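Local coordinates for protein S12 family peptidase (Streptomyces sp. 82F2, PDB 3WWX) that probably hydrolyses amide bonds of D-configured substrates, as a D-stereospecific amidohydrolase of the beta-lactamase-like S12 peptidase family, at residues A40-G52 against T200-Y212. Sequence-based numbering, arbitrary orientation.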
# COMPACT_ATOMS: atom_id res chain seq x y z
N ALA A 40 6.46 -18.26 11.23
CA ALA A 40 5.82 -18.87 12.39
C ALA A 40 4.43 -19.36 11.98
O ALA A 40 3.82 -18.84 11.03
CB ALA A 40 5.73 -17.91 13.54
N GLY A 41 3.92 -20.37 12.69
CA GLY A 41 2.67 -20.98 12.32
C GLY A 41 2.81 -21.75 11.02
O GLY A 41 3.86 -22.31 10.71
N GLU A 42 1.74 -21.75 10.23
CA GLU A 42 1.71 -22.44 8.96
C GLU A 42 1.98 -21.46 7.82
O GLU A 42 1.09 -20.76 7.35
CB GLU A 42 0.37 -23.14 8.78
CG GLU A 42 0.20 -24.36 9.70
CD GLU A 42 1.24 -25.43 9.45
OE1 GLU A 42 1.27 -25.97 8.32
OE2 GLU A 42 2.05 -25.71 10.37
N ARG A 43 3.23 -21.42 7.39
CA ARG A 43 3.66 -20.39 6.45
C ARG A 43 5.00 -20.73 5.86
O ARG A 43 5.84 -21.35 6.54
CB ARG A 43 3.76 -19.04 7.17
CG ARG A 43 3.54 -17.86 6.25
CD ARG A 43 2.08 -17.74 5.81
NE ARG A 43 1.98 -16.89 4.61
CZ ARG A 43 1.71 -15.58 4.61
NH1 ARG A 43 1.45 -14.93 5.72
NH2 ARG A 43 1.68 -14.91 3.46
N GLY A 44 5.21 -20.35 4.60
CA GLY A 44 6.48 -20.52 3.91
C GLY A 44 7.22 -19.19 3.77
O GLY A 44 6.60 -18.14 3.58
N GLY A 45 8.54 -19.23 3.84
CA GLY A 45 9.31 -17.99 3.88
C GLY A 45 9.26 -17.21 2.58
O GLY A 45 9.45 -16.00 2.59
N ASP A 46 9.01 -17.90 1.47
CA ASP A 46 8.90 -17.27 0.15
C ASP A 46 7.45 -17.06 -0.29
O ASP A 46 7.17 -16.79 -1.47
CB ASP A 46 9.65 -18.12 -0.87
CG ASP A 46 11.15 -18.18 -0.57
OD1 ASP A 46 11.77 -17.13 -0.32
OD2 ASP A 46 11.70 -19.31 -0.57
N ASP A 47 6.52 -17.17 0.65
CA ASP A 47 5.10 -17.00 0.32
C ASP A 47 4.84 -15.64 -0.33
O ASP A 47 5.36 -14.59 0.11
CB ASP A 47 4.18 -17.15 1.53
CG ASP A 47 3.96 -18.61 1.95
OD1 ASP A 47 4.50 -19.52 1.27
OD2 ASP A 47 3.26 -18.80 2.96
N ARG A 48 4.02 -15.69 -1.36
CA ARG A 48 3.55 -14.49 -2.04
C ARG A 48 2.20 -14.12 -1.44
O ARG A 48 1.41 -14.99 -1.06
CB ARG A 48 3.46 -14.76 -3.54
CG ARG A 48 4.83 -15.10 -4.14
CD ARG A 48 4.89 -15.40 -5.64
NE ARG A 48 6.25 -15.79 -5.98
CZ ARG A 48 6.70 -16.05 -7.21
NH1 ARG A 48 5.93 -15.94 -8.25
NH2 ARG A 48 7.97 -16.40 -7.38
N TYR A 49 1.93 -12.83 -1.38
CA TYR A 49 0.74 -12.32 -0.73
C TYR A 49 0.29 -11.02 -1.36
O TYR A 49 1.06 -10.32 -2.03
CB TYR A 49 0.98 -12.15 0.78
CG TYR A 49 2.30 -11.50 1.17
CD1 TYR A 49 3.43 -12.25 1.40
CD2 TYR A 49 2.41 -10.13 1.32
CE1 TYR A 49 4.63 -11.67 1.78
CE2 TYR A 49 3.61 -9.53 1.68
CZ TYR A 49 4.72 -10.31 1.92
OH TYR A 49 5.91 -9.72 2.32
N ARG A 50 -0.98 -10.72 -1.16
CA ARG A 50 -1.57 -9.46 -1.58
C ARG A 50 -1.03 -8.35 -0.70
O ARG A 50 -1.30 -8.32 0.51
CB ARG A 50 -3.09 -9.56 -1.45
CG ARG A 50 -3.70 -10.68 -2.30
CD ARG A 50 -5.22 -10.54 -2.37
NE ARG A 50 -5.83 -11.71 -3.01
CZ ARG A 50 -5.83 -11.92 -4.33
NH1 ARG A 50 -5.34 -11.02 -5.15
NH2 ARG A 50 -6.35 -13.03 -4.82
N VAL A 51 -0.25 -7.44 -1.27
CA VAL A 51 0.41 -6.41 -0.47
C VAL A 51 -0.50 -5.23 -0.13
O VAL A 51 -0.09 -4.31 0.59
CB VAL A 51 1.70 -5.91 -1.14
CG1 VAL A 51 2.58 -7.07 -1.52
CG2 VAL A 51 1.40 -5.05 -2.36
N GLY A 52 -1.73 -5.27 -0.62
CA GLY A 52 -2.65 -4.18 -0.35
C GLY A 52 -2.07 -2.81 -0.63
O GLY A 52 -1.44 -2.60 -1.66
N THR A 200 -7.74 -7.96 -12.98
CA THR A 200 -8.96 -8.61 -12.47
C THR A 200 -8.73 -10.09 -12.13
O THR A 200 -9.66 -10.80 -11.72
CB THR A 200 -10.09 -8.49 -13.45
OG1 THR A 200 -9.62 -9.04 -14.65
CG2 THR A 200 -10.44 -7.05 -13.72
N ARG A 201 -7.51 -10.56 -12.30
CA ARG A 201 -7.22 -11.97 -12.02
C ARG A 201 -7.30 -12.29 -10.54
O ARG A 201 -6.74 -11.55 -9.72
CB ARG A 201 -5.83 -12.33 -12.52
CG ARG A 201 -5.68 -12.24 -14.03
CD ARG A 201 -4.44 -12.93 -14.55
NE ARG A 201 -3.23 -12.66 -13.80
CZ ARG A 201 -2.39 -11.66 -14.05
NH1 ARG A 201 -2.64 -10.80 -15.03
NH2 ARG A 201 -1.31 -11.52 -13.28
N SER A 202 -7.98 -13.39 -10.19
CA SER A 202 -8.27 -13.71 -8.81
C SER A 202 -7.35 -14.75 -8.17
O SER A 202 -7.35 -14.89 -6.96
CB SER A 202 -9.72 -14.17 -8.65
OG SER A 202 -9.92 -15.45 -9.24
N ALA A 203 -6.60 -15.49 -8.98
CA ALA A 203 -5.79 -16.58 -8.45
C ALA A 203 -4.55 -16.07 -7.74
O ALA A 203 -4.08 -14.95 -8.00
CB ALA A 203 -5.39 -17.54 -9.56
N MET A 204 -4.03 -16.89 -6.83
CA MET A 204 -2.76 -16.62 -6.15
C MET A 204 -1.64 -17.45 -6.74
O MET A 204 -1.84 -18.63 -6.99
CB MET A 204 -2.88 -16.93 -4.65
CG MET A 204 -3.78 -15.97 -3.89
SD MET A 204 -3.13 -14.29 -3.81
CE MET A 204 -1.60 -14.47 -2.88
N PRO A 205 -0.47 -16.84 -6.96
CA PRO A 205 0.70 -17.61 -7.42
C PRO A 205 1.27 -18.45 -6.30
O PRO A 205 0.94 -18.26 -5.12
CB PRO A 205 1.70 -16.52 -7.82
CG PRO A 205 1.34 -15.35 -6.89
CD PRO A 205 -0.16 -15.41 -6.74
N GLU A 206 2.13 -19.38 -6.67
CA GLU A 206 2.91 -20.15 -5.73
C GLU A 206 4.27 -19.51 -5.52
O GLU A 206 4.75 -18.80 -6.40
CB GLU A 206 3.18 -21.54 -6.29
CG GLU A 206 1.98 -22.34 -6.63
CD GLU A 206 1.11 -22.60 -5.45
OE1 GLU A 206 -0.12 -22.47 -5.59
OE2 GLU A 206 1.66 -22.94 -4.37
N PRO A 207 4.87 -19.74 -4.35
CA PRO A 207 4.24 -20.35 -3.18
C PRO A 207 3.32 -19.36 -2.48
O PRO A 207 3.55 -18.16 -2.52
CB PRO A 207 5.44 -20.71 -2.28
CG PRO A 207 6.57 -19.95 -2.79
CD PRO A 207 6.24 -19.29 -4.05
N SER A 208 2.27 -19.88 -1.87
CA SER A 208 1.42 -19.05 -1.04
C SER A 208 0.70 -19.92 -0.04
O SER A 208 0.49 -21.11 -0.28
CB SER A 208 0.43 -18.28 -1.92
OG SER A 208 -0.37 -19.17 -2.67
N SER A 209 0.36 -19.33 1.10
CA SER A 209 -0.53 -19.94 2.05
C SER A 209 -1.91 -19.30 1.88
O SER A 209 -2.03 -18.26 1.24
CB SER A 209 -0.00 -19.68 3.47
OG SER A 209 1.23 -20.36 3.68
N PRO A 210 -2.94 -19.89 2.49
CA PRO A 210 -4.26 -19.28 2.39
C PRO A 210 -4.31 -17.92 3.09
O PRO A 210 -3.43 -17.60 3.90
CB PRO A 210 -5.17 -20.27 3.12
CG PRO A 210 -4.42 -21.57 3.13
CD PRO A 210 -2.98 -21.17 3.22
N ALA A 211 -5.34 -17.13 2.79
CA ALA A 211 -5.58 -15.86 3.44
C ALA A 211 -6.94 -15.93 4.12
O ALA A 211 -7.89 -16.43 3.52
CB ALA A 211 -5.57 -14.75 2.41
N TYR A 212 -7.03 -15.45 5.36
CA TYR A 212 -8.21 -15.63 6.17
C TYR A 212 -8.77 -14.31 6.68
O TYR A 212 -8.02 -13.40 7.08
CB TYR A 212 -7.90 -16.51 7.38
CG TYR A 212 -7.37 -17.88 7.05
CD1 TYR A 212 -8.25 -18.92 6.72
CD2 TYR A 212 -6.02 -18.16 7.09
CE1 TYR A 212 -7.77 -20.18 6.44
CE2 TYR A 212 -5.53 -19.43 6.81
CZ TYR A 212 -6.41 -20.44 6.49
OH TYR A 212 -5.94 -21.70 6.23
O HOH W 1 0.72 -16.36 1.21
O HOH W 2 -5.20 -12.32 -7.65
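Arg43 lays its CD against Ser209 OG at 3.5 Å, its chain turned about CB-CG (chi2 71°) so that NE forms a salt bridge to Asp47 OD2, which lies close to the guanidinium plane. Asp47 closes a type I turn, its N bonded to Gly44 O, and its OD2 accepts from Gly44 N above the carboxylate; Arg43 NE, on the anti lone pair, and Ser209 OG, 2.7 Å from OD2 on the syn side but 30° out of plane, add two donors. Short Ser209 suits its place: its hydroxyl reaches the carboxylate while CB rests 3.6 Å from Arg43 NE. Next, Arg48 N donates to Pro207 O (2.8 Å, nearly straight at 164°), while its extended side chain runs slantwise across Pro205 and Pro207, the guanidinium face over Glu206 O. Water 1 ties Arg48 O to Ser209 N and Arg43 NH2. The unbranched Met204 chain folds back to place CE 3.6 Å from Arg48 O and SD 3.5 Å above one face of the Arg50 guanidinium. Arg50 NH2 bonds weakly to Ser202 O, its stronger partner being Ser227 O; water 2 links NH1 to Arg201 O and Ala203 O. The contact thus straps the loop between helix 178-187 and strand 212-213 onto the connection from edge strand 36-41 to strand 49-50, which pairs antiparallel with strand 241-242.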